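Local atomic coordinates of restriction endonuclease S subunits (Thermoanaerobacter tengcongensis, PDB entry 3OKG), a protein that probably serves as the DNA-recognising specificity subunit of a type I methyltransferase, which is built of M and S polypeptides. Residues F92-P97 and P157-N162; P258-K263 and L305-G310; D320-F325 and I360-L365; W26-L31 and L168-P173. All blocks are in the same frame, centred on the assembly; numbering follows the deposited sequence.

In the fold
Contacts 1 and 4 belong to the first DNA specificity domain, contacts 2 and 3 to the second, and the two pairs lie on opposite sides of the chain's centre. Contact 2 is the buried one, a parallel strand pair with sulfur beside aromatic rings; the others are partly buried. Contact 4 closes the loop in which contact 1 is nested, and helix 161-165 of contact 1 is followed by its strand 168-171. Contacts 3 and 4 share the sequence IPLPP just before a long helix, but contact 4 adds strand bonds and tryptophan-proline packing, whereas contact 3 joins leucines without direct hydrogen bonds. Contact 1 packs T94 on V159 and adds water links.

Contact 1 of 4, residues F92-P97 and P157-N162; sequences FATTRP and PAVTDN. With SO4 (sulfate ion), chain C; SO4 (sulfate ion), chain F.
T94 and V159 meet where the loop leaving strand 90-93 passes the residues leading into helix 161-165, inside the first DNA specificity domain. The two CA atoms are 5.5 Å apart, and the carbonyl T94 O sits 3.4 Å from V159 CB. Valine suits this buried place because its two branches spread over the threonine backbone: CG1, trans to the backbone N (chi1 171°), packs on T94 CB, while CG2 reaches CG of P97. No direct hydrogen bond spans the segments, so water supplies the polar link. One water donates to T94 O at 2.8 Å, accepts from V159 N, and donates also to a sulfate whose O1 accepts from R96 N; that ion is probably from the crystallisation liquor.

Threonine suits position T94 because both branches are used. With chi1 at 53°, its hydroxyl lies between the backbone N and the carbonyl carbon and bonds to G117 O, while its methyl is turned toward D161. At the mouth of the helix, T160 is the N-cap, its OG1 bonded to D163 N. The carboxylate of D161 is divided in its duties: OD2 makes a salt bridge with K83, while OD1, near a second water that also reaches T94 OG1, lies 3.6 Å from T94 CG2, the two side chains crossing at about a right angle.

Contact 2 of 4, residues P258-K263 and L305-G310; sequences PFFQGK and LACCIG
F260 and C308 are joined through their main chains: the amide of F260 donates to C308 O at 2.9 Å, nearly straight (165°). On one side of this bond C308 N gives its hydrogen to P258 O, also at 2.9 Å, and on the other G310 N donates to F260 O at 3.0 Å, tilted out of the carbonyl plane. Two of the acceptors receive a CA-H as well, C308 O from F259 and F260 O from I309. The alternate polar groups look outward: F259 pairs with the backbone of I275, and I309 with those of Q243 and K282. P258 has no amide hydrogen to continue the series, and its CD lies 3.6 Å from A306 O.

The side chains suit buried surroundings. Each cysteine presents sulfur to a ring edge, SG of C308 lying in the plane of the F259 ring 5.2 Å from its centroid, and SG of C307 likewise beside F260. F259, its CG swung trans to the backbone N (169°), also brings CE1 to 3.6 Å from G310 N; a glycine fits there, since a CB would run into the F259 ring. Replacing F259 with alanine would probably leave C308 SG without its ring edge and open a gap beside G310. The pairing is that of neighbouring parallel strands, 258-260 and 307-309, within the mixed sheet of the second DNA specificity domain.

Contact 3 of 4, residues D320-F325 and I360-L365; sequences DSLERF and IPLPPL
L322 and L362 both set CG trans to the backbone N (chi1 171° and -169°), and their CD1 methyls meet at 3.8 Å with the side chains crossing at about a right angle. The CD1 of I360, at the end of an extended chain, touches the same L322 methyl at 4.2 Å. Branched aliphatic residues suit this buried seam between the loop before helix 324-333 and the end of strand 359-362.

At the start of helix 365-388, both methyls of L365 come up to D320 O, CD1 at 3.3 Å, and CD2 also lies against S321 C and E323 CG. The carboxylate of E323 pairs with R369 of that helix.

A water donates to S321 O at 2.7 Å and to P363 O at 3.0 Å, and Q368 NE2 also bonds to both carbonyls. With no direct hydrogen bond between the segments, apolar packing joins them, and the carbonyls of S321 and P363 are met by a water and by Q368.

Contact 4 of 4, residues W26-L31 and L168-P173; sequences WRWVRL and LIPLPP
W26 lies over P172 in a CH-pi contact, the proline CG standing 3.6 Å from the centroid of the six-membered ring and only 4° off its normal. P170 comes to the same indole at its edge, its CB 4.1 Å from W26 CE3. That CB also faces the six-membered ring of W28 at 4.2 Å from the centroid, so the flat indoles meet one proline by edge and by face. Prolines suit these places: rigid and apolar, they pack ring CH groups against the indoles. An alanine in place of W26 would probably uncover one side of P172 and leave P170 without one of its two indole neighbours.

On the other face V29 CG2 meets I169 CG1 at 3.5 Å, and L171 runs alongside R27, its CD2 near NH1. The antiparallel backbones are bonded at R27-L171 and V29-I169, each pair doubly; V29 N to I169 O is nearly straight (172°). W28 NE1 turns to Y20 O. Helix 130-137 borders this two-stranded sheet, L133 touching L31 and L136 touching I169 and P170, and strand 168-171 leads through P172 and P173 to helix 174-216, whose I180 meets W26 and P172.

Contact 1 of 4, residues F92-P97 and P157-N162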
loop_
_atom_site.group_PDB
_atom_site.type_symbol
_atom_site.label_atom_id
_atom_site.label_comp_id
_atom_site.label_asym_id
_atom_site.label_seq_id
_atom_site.Cartn_x
_atom_site.Cartn_y
_atom_site.Cartn_z
ATOM N N PHE A 92 -0.997 0.164 27.434
ATOM C CA PHE A 92 -0.970 1.309 26.527
ATOM C C PHE A 92 0.428 1.942 26.623
ATOM O O PHE A 92 0.792 2.462 27.675
ATOM C CB PHE A 92 -2.024 2.312 27.038
ATOM C CG PHE A 92 -2.103 3.579 26.231
ATOM C CD1 PHE A 92 -3.118 3.763 25.306
ATOM C CD2 PHE A 92 -1.166 4.601 26.424
ATOM C CE1 PHE A 92 -3.200 4.931 24.573
ATOM C CE2 PHE A 92 -1.244 5.769 25.695
ATOM C CZ PHE A 92 -2.259 5.937 24.764
ATOM N N ALA A 93 1.236 1.832 25.577
ATOM C CA ALA A 93 2.617 2.324 25.673
ATOM C C ALA A 93 2.595 3.838 25.839
ATOM O O ALA A 93 1.880 4.524 25.109
ATOM C CB ALA A 93 3.409 1.945 24.438
ATOM N N THR A 94 3.359 4.359 26.803
ATOM C CA THR A 94 3.414 5.802 27.001
ATOM C C THR A 94 4.467 6.464 26.104
ATOM O O THR A 94 4.404 7.649 25.878
ATOM C CB THR A 94 3.613 6.184 28.464
ATOM O OG1 THR A 94 4.757 5.493 29.005
ATOM C CG2 THR A 94 2.366 5.811 29.252
ATOM N N THR A 95 5.407 5.680 25.590
ATOM C CA THR A 95 6.350 6.155 24.570
ATOM C C THR A 95 5.705 6.100 23.177
ATOM O O THR A 95 4.995 5.142 22.864
ATOM C CB THR A 95 7.601 5.275 24.575
ATOM O OG1 THR A 95 8.338 5.525 25.777
ATOM C CG2 THR A 95 8.490 5.574 23.367
ATOM N N ARG A 96 5.942 7.122 22.352
ATOM C CA ARG A 96 5.366 7.213 21.012
ATOM C C ARG A 96 3.898 6.775 20.806
ATOM O O ARG A 96 3.567 6.111 19.829
ATOM C CB ARG A 96 6.309 6.527 20.003
ATOM C CG ARG A 96 7.690 7.177 19.970
ATOM C CD ARG A 96 8.622 6.493 18.981
ATOM N NE ARG A 96 9.220 5.296 19.551
ATOM C CZ ARG A 96 10.324 5.301 20.291
ATOM N NH1 ARG A 96 10.943 6.445 20.554
ATOM N NH2 ARG A 96 10.809 4.164 20.772
ATOM N N PRO A 97 3.009 7.184 21.713
ATOM C CA PRO A 97 1.612 6.711 21.706
ATOM C C PRO A 97 0.946 6.597 20.339
ATOM O O PRO A 97 0.040 5.778 20.146
ATOM C CB PRO A 97 0.887 7.760 22.546
ATOM C CG PRO A 97 1.989 8.447 23.317
ATOM C CD PRO A 97 3.159 8.478 22.398
ATOM N N PRO A 157 8.466 16.822 30.434
ATOM C CA PRO A 157 8.373 15.361 30.619
ATOM C C PRO A 157 7.678 14.644 29.454
ATOM O O PRO A 157 6.824 15.206 28.783
ATOM C CB PRO A 157 7.523 15.212 31.883
ATOM C CG PRO A 157 7.731 16.516 32.652
ATOM C CD PRO A 157 7.841 17.562 31.550
ATOM N N ALA A 158 8.052 13.392 29.235
ATOM C CA ALA A 158 7.346 12.545 28.280
ATOM C C ALA A 158 5.972 12.174 28.880
ATOM O O ALA A 158 5.680 12.547 30.022
ATOM C CB ALA A 158 8.185 11.293 27.969
ATOM N N VAL A 159 5.119 11.493 28.109
ATOM C CA VAL A 159 3.799 11.088 28.607
ATOM C C VAL A 159 3.921 10.190 29.839
ATOM O O VAL A 159 4.786 9.315 29.886
ATOM C CB VAL A 159 2.999 10.329 27.517
ATOM C CG1 VAL A 159 1.710 9.701 28.116
ATOM C CG2 VAL A 159 2.660 11.267 26.383
ATOM N N THR A 160 3.052 10.399 30.828
ATOM C CA THR A 160 3.056 9.599 32.056
ATOM C C THR A 160 1.800 8.721 32.127
ATOM O O THR A 160 0.840 8.959 31.388
ATOM C CB THR A 160 3.027 10.493 33.323
ATOM O OG1 THR A 160 1.776 11.187 33.396
ATOM C CG2 THR A 160 4.176 11.492 33.342
ATOM N N ASP A 161 1.801 7.732 33.020
ATOM C CA ASP A 161 0.606 6.898 33.206
ATOM C C ASP A 161 -0.562 7.795 33.650
ATOM O O ASP A 161 -1.696 7.645 33.191
ATOM C CB ASP A 161 0.837 5.836 34.280
ATOM C CG ASP A 161 1.850 4.765 33.864
ATOM O OD1 ASP A 161 2.136 4.613 32.660
ATOM O OD2 ASP A 161 2.370 4.072 34.760
ATOM N N ASN A 162 -0.303 8.720 34.578
ATOM C CA ASN A 162 -1.391 9.636 35.002
ATOM C C ASN A 162 -1.984 10.455 33.845
ATOM O O ASN A 162 -3.185 10.705 33.820
ATOM C CB ASN A 162 -0.927 10.574 36.134
ATOM C CG ASN A 162 -0.786 9.844 37.443
ATOM O OD1 ASN A 162 -1.428 8.809 37.652
ATOM N ND2 ASN A 162 0.067 10.352 38.323
HETATM S S SO4 C . 8.423 9.724 23.223
HETATM O O1 SO4 C . 7.116 9.822 22.555
HETATM O O2 SO4 C . 8.416 10.437 24.512
HETATM O O3 SO4 C . 8.751 8.320 23.449
HETATM O O4 SO4 C . 9.427 10.319 22.342
HETATM S S SO4 F . 2.574 12.530 37.216
HETATM O O1 SO4 F . 3.046 11.146 37.269
HETATM O O2 SO4 F . 1.797 12.830 38.424
HETATM O O3 SO4 F . 3.750 13.407 37.082
HETATM O O4 SO4 F . 1.712 12.710 36.049
HETATM O O HOH W 1 5.745 10.056 25.521
HETATM O O HOH W 2 4.416 4.082 31.461
#

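Contact 2 of 4, residues P258-K263 and L305-G310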
loop_
_atom_site.group_PDB
_atom_site.type_symbol
_atom_site.label_atom_id
_atom_site.label_comp_id
_atom_site.label_asym_id
_atom_site.label_seq_id
_atom_site.Cartn_x
_atom_site.Cartn_y
_atom_site.Cartn_z
ATOM N N PRO A 258 12.161 18.104 -28.516
ATOM C CA PRO A 258 12.639 17.348 -27.350
ATOM C C PRO A 258 13.453 16.159 -27.819
ATOM O O PRO A 258 13.173 15.606 -28.886
ATOM C CB PRO A 258 11.344 16.895 -26.662
ATOM C CG PRO A 258 10.312 17.900 -27.111
ATOM C CD PRO A 258 10.700 18.294 -28.511
ATOM N N PHE A 259 14.451 15.768 -27.040
ATOM C CA PHE A 259 15.336 14.692 -27.456
ATOM C C PHE A 259 15.349 13.616 -26.396
ATOM O O PHE A 259 15.527 13.903 -25.206
ATOM C CB PHE A 259 16.764 15.206 -27.708
ATOM C CG PHE A 259 17.783 14.108 -27.895
ATOM C CD1 PHE A 259 17.981 13.532 -29.138
ATOM C CD2 PHE A 259 18.542 13.659 -26.826
ATOM C CE1 PHE A 259 18.923 12.519 -29.307
ATOM C CE2 PHE A 259 19.478 12.651 -26.978
ATOM C CZ PHE A 259 19.672 12.078 -28.229
ATOM N N PHE A 260 15.151 12.375 -26.827
ATOM C CA PHE A 260 15.173 11.258 -25.897
ATOM C C PHE A 260 16.244 10.253 -26.295
ATOM O O PHE A 260 16.183 9.632 -27.367
ATOM C CB PHE A 260 13.784 10.600 -25.806
ATOM C CG PHE A 260 12.662 11.580 -25.582
ATOM C CD1 PHE A 260 12.562 12.280 -24.385
ATOM C CD2 PHE A 260 11.708 11.806 -26.564
ATOM C CE1 PHE A 260 11.536 13.180 -24.180
ATOM C CE2 PHE A 260 10.666 12.710 -26.365
ATOM C CZ PHE A 260 10.583 13.399 -25.168
ATOM N N GLN A 261 17.228 10.111 -25.419
ATOM C CA GLN A 261 18.402 9.310 -25.698
ATOM C C GLN A 261 18.064 7.837 -25.692
ATOM O O GLN A 261 18.497 7.087 -26.569
ATOM C CB GLN A 261 19.495 9.582 -24.657
ATOM C CG GLN A 261 20.563 8.507 -24.594
ATOM C CD GLN A 261 21.405 8.470 -25.851
ATOM O OE1 GLN A 261 21.498 9.461 -26.575
ATOM N NE2 GLN A 261 22.020 7.321 -26.123
ATOM N N GLY A 262 17.297 7.419 -24.694
ATOM C CA GLY A 262 17.097 6.008 -24.459
ATOM C C GLY A 262 15.996 5.686 -23.470
ATOM O O GLY A 262 15.144 6.532 -23.173
ATOM N N LYS A 263 16.008 4.446 -22.992
ATOM C CA LYS A 263 14.964 3.953 -22.094
ATOM C C LYS A 263 14.808 4.858 -20.865
ATOM O O LYS A 263 13.685 5.133 -20.414
ATOM C CB LYS A 263 15.261 2.510 -21.682
ATOM C CG LYS A 263 14.376 1.994 -20.556
ATOM C CD LYS A 263 14.448 0.481 -20.440
ATOM C CE LYS A 263 13.891 -0.003 -19.102
ATOM N NZ LYS A 263 12.513 0.503 -18.838
ATOM N N LEU A 305 4.408 13.839 -28.703
ATOM C CA LEU A 305 4.831 15.080 -29.345
ATOM C C LEU A 305 5.873 14.786 -30.415
ATOM O O LEU A 305 6.612 13.807 -30.315
ATOM C CB LEU A 305 5.452 16.032 -28.313
ATOM C CG LEU A 305 4.558 16.838 -27.377
ATOM C CD1 LEU A 305 3.300 17.288 -28.100
ATOM C CD2 LEU A 305 4.217 16.032 -26.135
ATOM N N ALA A 306 5.946 15.632 -31.437
ATOM C CA ALA A 306 7.082 15.569 -32.345
ATOM C C ALA A 306 8.342 15.633 -31.479
ATOM O O ALA A 306 8.458 16.476 -30.600
ATOM C CB ALA A 306 7.039 16.719 -33.333
ATOM N N CYS A 307 9.272 14.724 -31.706
ATOM C CA CYS A 307 10.476 14.663 -30.895
ATOM C C CYS A 307 11.559 14.004 -31.724
ATOM O O CYS A 307 11.322 13.684 -32.889
ATOM C CB CYS A 307 10.231 13.880 -29.605
ATOM S SG CYS A 307 9.701 12.117 -29.822
ATOM N N CYS A 308 12.739 13.804 -31.139
ATOM C CA CYS A 308 13.802 13.058 -31.810
ATOM C C CYS A 308 14.508 12.126 -30.839
ATOM O O CYS A 308 14.560 12.385 -29.636
ATOM C CB CYS A 308 14.793 13.993 -32.510
ATOM S SG CYS A 308 15.502 15.263 -31.439
ATOM N N ILE A 309 15.047 11.037 -31.380
ATOM C CA ILE A 309 15.532 9.921 -30.592
ATOM C C ILE A 309 16.986 9.581 -30.888
ATOM O O ILE A 309 17.443 9.702 -32.028
ATOM C CB ILE A 309 14.656 8.680 -30.866
ATOM C CG1 ILE A 309 14.632 8.360 -32.375
ATOM C CG2 ILE A 309 13.227 8.936 -30.361
ATOM C CD1 ILE A 309 14.064 6.979 -32.719
ATOM N N GLY A 310 17.697 9.129 -29.860
ATOM C CA GLY A 310 19.100 8.792 -29.988
ATOM C C GLY A 310 19.405 7.310 -30.056
ATOM O O GLY A 310 18.509 6.472 -30.184
#

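Contact 3 of 4, residues D320-F325 and I360-L365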
loop_
_atom_site.group_PDB
_atom_site.type_symbol
_atom_site.label_atom_id
_atom_site.label_comp_id
_atom_site.label_asym_id
_atom_site.label_seq_id
_atom_site.Cartn_x
_atom_site.Cartn_y
_atom_site.Cartn_z
ATOM N N ASP A 320 -1.160 2.211 -42.495
ATOM C CA ASP A 320 -2.609 2.260 -42.321
ATOM C C ASP A 320 -3.218 0.919 -41.896
ATOM O O ASP A 320 -4.253 0.901 -41.250
ATOM C CB ASP A 320 -3.310 2.770 -43.584
ATOM C CG ASP A 320 -2.852 4.157 -43.985
ATOM O OD1 ASP A 320 -2.493 4.946 -43.086
ATOM O OD2 ASP A 320 -2.852 4.453 -45.200
ATOM N N SER A 321 -2.593 -0.196 -42.255
ATOM C CA SER A 321 -3.210 -1.492 -41.946
ATOM C C SER A 321 -2.931 -1.976 -40.522
ATOM O O SER A 321 -3.330 -3.079 -40.169
ATOM C CB SER A 321 -2.756 -2.566 -42.931
ATOM O OG SER A 321 -1.383 -2.860 -42.741
ATOM N N LEU A 322 -2.233 -1.170 -39.725
ATOM C CA LEU A 322 -1.825 -1.584 -38.377
ATOM C C LEU A 322 -2.211 -0.520 -37.343
ATOM O O LEU A 322 -1.819 0.644 -37.474
ATOM C CB LEU A 322 -0.315 -1.844 -38.321
ATOM C CG LEU A 322 0.319 -2.088 -36.933
ATOM C CD1 LEU A 322 -0.161 -3.423 -36.340
ATOM C CD2 LEU A 322 1.839 -2.100 -37.033
ATOM N N GLU A 323 -2.995 -0.931 -36.341
ATOM C CA GLU A 323 -3.392 -0.076 -35.227
ATOM C C GLU A 323 -2.239 0.096 -34.253
ATOM O O GLU A 323 -1.560 -0.873 -33.898
ATOM C CB GLU A 323 -4.581 -0.691 -34.482
ATOM C CG GLU A 323 -5.914 -0.523 -35.185
ATOM C CD GLU A 323 -6.388 0.926 -35.183
ATOM O OE1 GLU A 323 -5.918 1.707 -34.331
ATOM O OE2 GLU A 323 -7.232 1.286 -36.029
ATOM N N ARG A 324 -2.022 1.331 -33.819
ATOM C CA ARG A 324 -0.968 1.638 -32.871
ATOM C C ARG A 324 -1.046 0.724 -31.660
ATOM O O ARG A 324 -0.052 0.144 -31.200
ATOM C CB ARG A 324 -1.156 3.085 -32.383
ATOM C CG ARG A 324 -0.289 3.424 -31.211
ATOM C CD ARG A 324 -0.006 4.908 -31.175
ATOM N NE ARG A 324 -0.970 5.671 -30.397
ATOM C CZ ARG A 324 -2.073 6.203 -30.900
ATOM N NH1 ARG A 324 -2.360 6.033 -32.186
ATOM N NH2 ARG A 324 -2.885 6.905 -30.111
ATOM N N PHE A 325 -2.245 0.617 -31.117
ATOM C CA PHE A 325 -2.407 -0.146 -29.884
ATOM C C PHE A 325 -2.340 -1.660 -30.049
ATOM O O PHE A 325 -2.011 -2.372 -29.092
ATOM C CB PHE A 325 -3.650 0.325 -29.142
ATOM C CG PHE A 325 -3.479 1.717 -28.576
ATOM C CD1 PHE A 325 -2.448 1.975 -27.687
ATOM C CD2 PHE A 325 -4.310 2.755 -28.957
ATOM C CE1 PHE A 325 -2.258 3.263 -27.157
ATOM C CE2 PHE A 325 -4.131 4.034 -28.440
ATOM C CZ PHE A 325 -3.094 4.284 -27.545
ATOM N N ILE A 360 4.108 -10.602 -36.955
ATOM C CA ILE A 360 2.970 -10.197 -36.128
ATOM C C ILE A 360 1.693 -10.643 -36.822
ATOM O O ILE A 360 1.581 -10.527 -38.049
ATOM C CB ILE A 360 2.975 -8.636 -35.902
ATOM C CG1 ILE A 360 1.821 -8.172 -34.984
ATOM C CG2 ILE A 360 2.936 -7.866 -37.252
ATOM C CD1 ILE A 360 1.900 -6.637 -34.658
ATOM N N PRO A 361 0.714 -11.165 -36.053
ATOM C CA PRO A 361 -0.521 -11.555 -36.729
ATOM C C PRO A 361 -1.321 -10.289 -36.985
ATOM O O PRO A 361 -1.398 -9.395 -36.146
ATOM C CB PRO A 361 -1.255 -12.426 -35.688
ATOM C CG PRO A 361 -0.492 -12.243 -34.355
ATOM C CD PRO A 361 0.609 -11.230 -34.585
ATOM N N LEU A 362 -1.928 -10.201 -38.144
ATOM C CA LEU A 362 -2.541 -8.966 -38.545
ATOM C C LEU A 362 -3.974 -9.165 -38.978
ATOM O O LEU A 362 -4.222 -9.557 -40.132
ATOM C CB LEU A 362 -1.719 -8.294 -39.677
ATOM C CG LEU A 362 -2.152 -6.853 -39.985
ATOM C CD1 LEU A 362 -1.573 -5.867 -38.925
ATOM C CD2 LEU A 362 -1.732 -6.438 -41.396
ATOM N N PRO A 363 -4.924 -8.893 -38.056
ATOM C CA PRO A 363 -6.347 -8.880 -38.379
ATOM C C PRO A 363 -6.678 -7.672 -39.227
ATOM O O PRO A 363 -5.873 -6.738 -39.302
ATOM C CB PRO A 363 -7.034 -8.696 -37.001
ATOM C CG PRO A 363 -5.958 -8.967 -35.967
ATOM C CD PRO A 363 -4.684 -8.525 -36.647
ATOM N N PRO A 364 -7.869 -7.666 -39.833
ATOM C CA PRO A 364 -8.388 -6.433 -40.419
ATOM C C PRO A 364 -8.494 -5.366 -39.320
ATOM O O PRO A 364 -8.616 -5.688 -38.137
ATOM C CB PRO A 364 -9.780 -6.828 -40.915
ATOM C CG PRO A 364 -9.757 -8.324 -41.025
ATOM C CD PRO A 364 -8.776 -8.814 -40.010
ATOM N N LEU A 365 -8.450 -4.101 -39.701
ATOM C CA LEU A 365 -8.465 -3.021 -38.698
ATOM C C LEU A 365 -9.615 -3.134 -37.711
ATOM O O LEU A 365 -9.451 -2.911 -36.508
ATOM C CB LEU A 365 -8.516 -1.662 -39.382
ATOM C CG LEU A 365 -7.201 -1.256 -40.042
ATOM C CD1 LEU A 365 -7.431 -0.084 -40.994
ATOM C CD2 LEU A 365 -6.166 -0.903 -38.975
HETATM O O HOH W 3 -5.079 -4.718 -41.425
#

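Contact 4 of 4, residues W26-L31 and L168-P173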
loop_
_atom_site.group_PDB
_atom_site.type_symbol
_atom_site.label_atom_id
_atom_site.label_comp_id
_atom_site.label_asym_id
_atom_site.label_seq_id
_atom_site.Cartn_x
_atom_site.Cartn_y
_atom_site.Cartn_z
ATOM N N TRP A 26 -25.353 7.736 27.983
ATOM C CA TRP A 26 -23.890 7.701 28.055
ATOM C C TRP A 26 -23.398 8.831 28.951
ATOM O O TRP A 26 -24.108 9.808 29.165
ATOM C CB TRP A 26 -23.298 7.902 26.678
ATOM C CG TRP A 26 -23.554 6.866 25.651
ATOM C CD1 TRP A 26 -24.664 6.080 25.499
ATOM C CD2 TRP A 26 -22.696 6.571 24.557
ATOM N NE1 TRP A 26 -24.528 5.295 24.387
ATOM C CE2 TRP A 26 -23.323 5.585 23.786
ATOM C CE3 TRP A 26 -21.426 7.041 24.166
ATOM C CZ2 TRP A 26 -22.736 5.040 22.644
ATOM C CZ3 TRP A 26 -20.852 6.512 23.010
ATOM C CH2 TRP A 26 -21.504 5.520 22.267
ATOM N N ARG A 27 -22.180 8.717 29.469
ATOM C CA ARG A 27 -21.592 9.815 30.228
ATOM C C ARG A 27 -20.103 10.000 29.940
ATOM O O ARG A 27 -19.421 9.066 29.496
ATOM C CB ARG A 27 -21.799 9.583 31.737
ATOM C CG ARG A 27 -21.419 8.182 32.167
ATOM C CD ARG A 27 -21.986 7.801 33.528
ATOM N NE ARG A 27 -21.208 8.466 34.539
ATOM C CZ ARG A 27 -20.373 7.868 35.375
ATOM N NH1 ARG A 27 -20.231 6.549 35.375
ATOM N NH2 ARG A 27 -19.692 8.613 36.226
ATOM N N TRP A 28 -19.602 11.201 30.205
ATOM C CA TRP A 28 -18.172 11.494 30.060
ATOM C C TRP A 28 -17.448 11.308 31.389
ATOM O O TRP A 28 -17.877 11.860 32.397
ATOM C CB TRP A 28 -17.959 12.940 29.601
ATOM C CG TRP A 28 -18.181 13.158 28.150
ATOM C CD1 TRP A 28 -19.260 13.787 27.563
ATOM C CD2 TRP A 28 -17.318 12.754 27.081
ATOM N NE1 TRP A 28 -19.110 13.795 26.202
ATOM C CE2 TRP A 28 -17.929 13.167 25.876
ATOM C CE3 TRP A 28 -16.092 12.066 27.024
ATOM C CZ2 TRP A 28 -17.357 12.919 24.625
ATOM C CZ3 TRP A 28 -15.516 11.829 25.779
ATOM C CH2 TRP A 28 -16.148 12.270 24.592
ATOM N N VAL A 29 -16.352 10.544 31.381
ATOM C CA VAL A 29 -15.517 10.370 32.568
ATOM C C VAL A 29 -14.038 10.398 32.195
ATOM O O VAL A 29 -13.691 10.231 31.028
ATOM C CB VAL A 29 -15.794 9.018 33.231
ATOM C CG1 VAL A 29 -17.221 8.955 33.650
ATOM C CG2 VAL A 29 -15.436 7.834 32.260
ATOM N N ARG A 30 -13.160 10.608 33.177
ATOM C CA ARG A 30 -11.740 10.359 32.935
ATOM C C ARG A 30 -11.546 8.838 32.931
ATOM O O ARG A 30 -12.210 8.132 33.677
ATOM C CB ARG A 30 -10.861 11.022 34.009
ATOM C CG ARG A 30 -10.778 12.586 33.918
ATOM C CD ARG A 30 -9.990 13.191 35.107
ATOM N NE ARG A 30 -10.510 12.657 36.365
ATOM C CZ ARG A 30 -11.642 13.055 36.939
ATOM N NH1 ARG A 30 -12.366 14.039 36.412
ATOM N NH2 ARG A 30 -12.043 12.473 38.062
ATOM N N LEU A 31 -10.636 8.351 32.099
ATOM C CA LEU A 31 -10.393 6.912 31.995
ATOM C C LEU A 31 -10.167 6.343 33.398
ATOM O O LEU A 31 -10.722 5.303 33.765
ATOM C CB LEU A 31 -9.161 6.680 31.125
ATOM C CG LEU A 31 -8.675 5.246 30.932
ATOM C CD1 LEU A 31 -9.810 4.398 30.376
ATOM C CD2 LEU A 31 -7.463 5.292 29.983
ATOM N N LEU A 168 -10.227 12.018 28.820
ATOM C CA LEU A 168 -11.678 11.853 28.846
ATOM C C LEU A 168 -12.147 10.783 27.876
ATOM O O LEU A 168 -11.660 10.727 26.755
ATOM C CB LEU A 168 -12.369 13.165 28.427
ATOM C CG LEU A 168 -12.242 14.316 29.411
ATOM C CD1 LEU A 168 -13.083 15.549 28.924
ATOM C CD2 LEU A 168 -12.694 13.851 30.788
ATOM N N ILE A 169 -13.139 9.988 28.285
ATOM C CA ILE A 169 -13.688 8.941 27.435
ATOM C C ILE A 169 -15.221 8.937 27.515
ATOM O O ILE A 169 -15.773 9.216 28.561
ATOM C CB ILE A 169 -13.171 7.526 27.874
ATOM C CG1 ILE A 169 -13.576 7.197 29.316
ATOM C CG2 ILE A 169 -11.641 7.427 27.662
ATOM C CD1 ILE A 169 -13.664 5.630 29.633
ATOM N N PRO A 170 -15.894 8.614 26.401
ATOM C CA PRO A 170 -17.342 8.469 26.400
ATOM C C PRO A 170 -17.680 7.096 26.964
ATOM O O PRO A 170 -17.067 6.092 26.573
ATOM C CB PRO A 170 -17.699 8.488 24.912
ATOM C CG PRO A 170 -16.472 8.138 24.191
ATOM C CD PRO A 170 -15.312 8.132 25.145
ATOM N N LEU A 171 -18.649 7.045 27.863
ATOM C CA LEU A 171 -18.957 5.792 28.541
ATOM C C LEU A 171 -20.429 5.386 28.426
ATOM O O LEU A 171 -21.257 5.873 29.188
ATOM C CB LEU A 171 -18.560 5.922 30.001
ATOM C CG LEU A 171 -18.591 4.610 30.804
ATOM C CD1 LEU A 171 -17.376 3.794 30.476
ATOM C CD2 LEU A 171 -18.606 4.922 32.294
ATOM N N PRO A 172 -20.748 4.507 27.475
ATOM C CA PRO A 172 -22.103 3.943 27.405
ATOM C C PRO A 172 -22.365 3.028 28.593
ATOM O O PRO A 172 -21.421 2.680 29.317
ATOM C CB PRO A 172 -22.064 3.072 26.153
ATOM C CG PRO A 172 -20.731 3.413 25.446
ATOM C CD PRO A 172 -19.828 3.833 26.545
ATOM N N PRO A 173 -23.626 2.608 28.776
ATOM C CA PRO A 173 -23.900 1.486 29.690
ATOM C C PRO A 173 -23.132 0.258 29.263
ATOM O O PRO A 173 -22.826 0.082 28.062
ATOM C CB PRO A 173 -25.405 1.217 29.498
ATOM C CG PRO A 173 -25.964 2.503 28.995
ATOM C CD PRO A 173 -24.852 3.150 28.164
#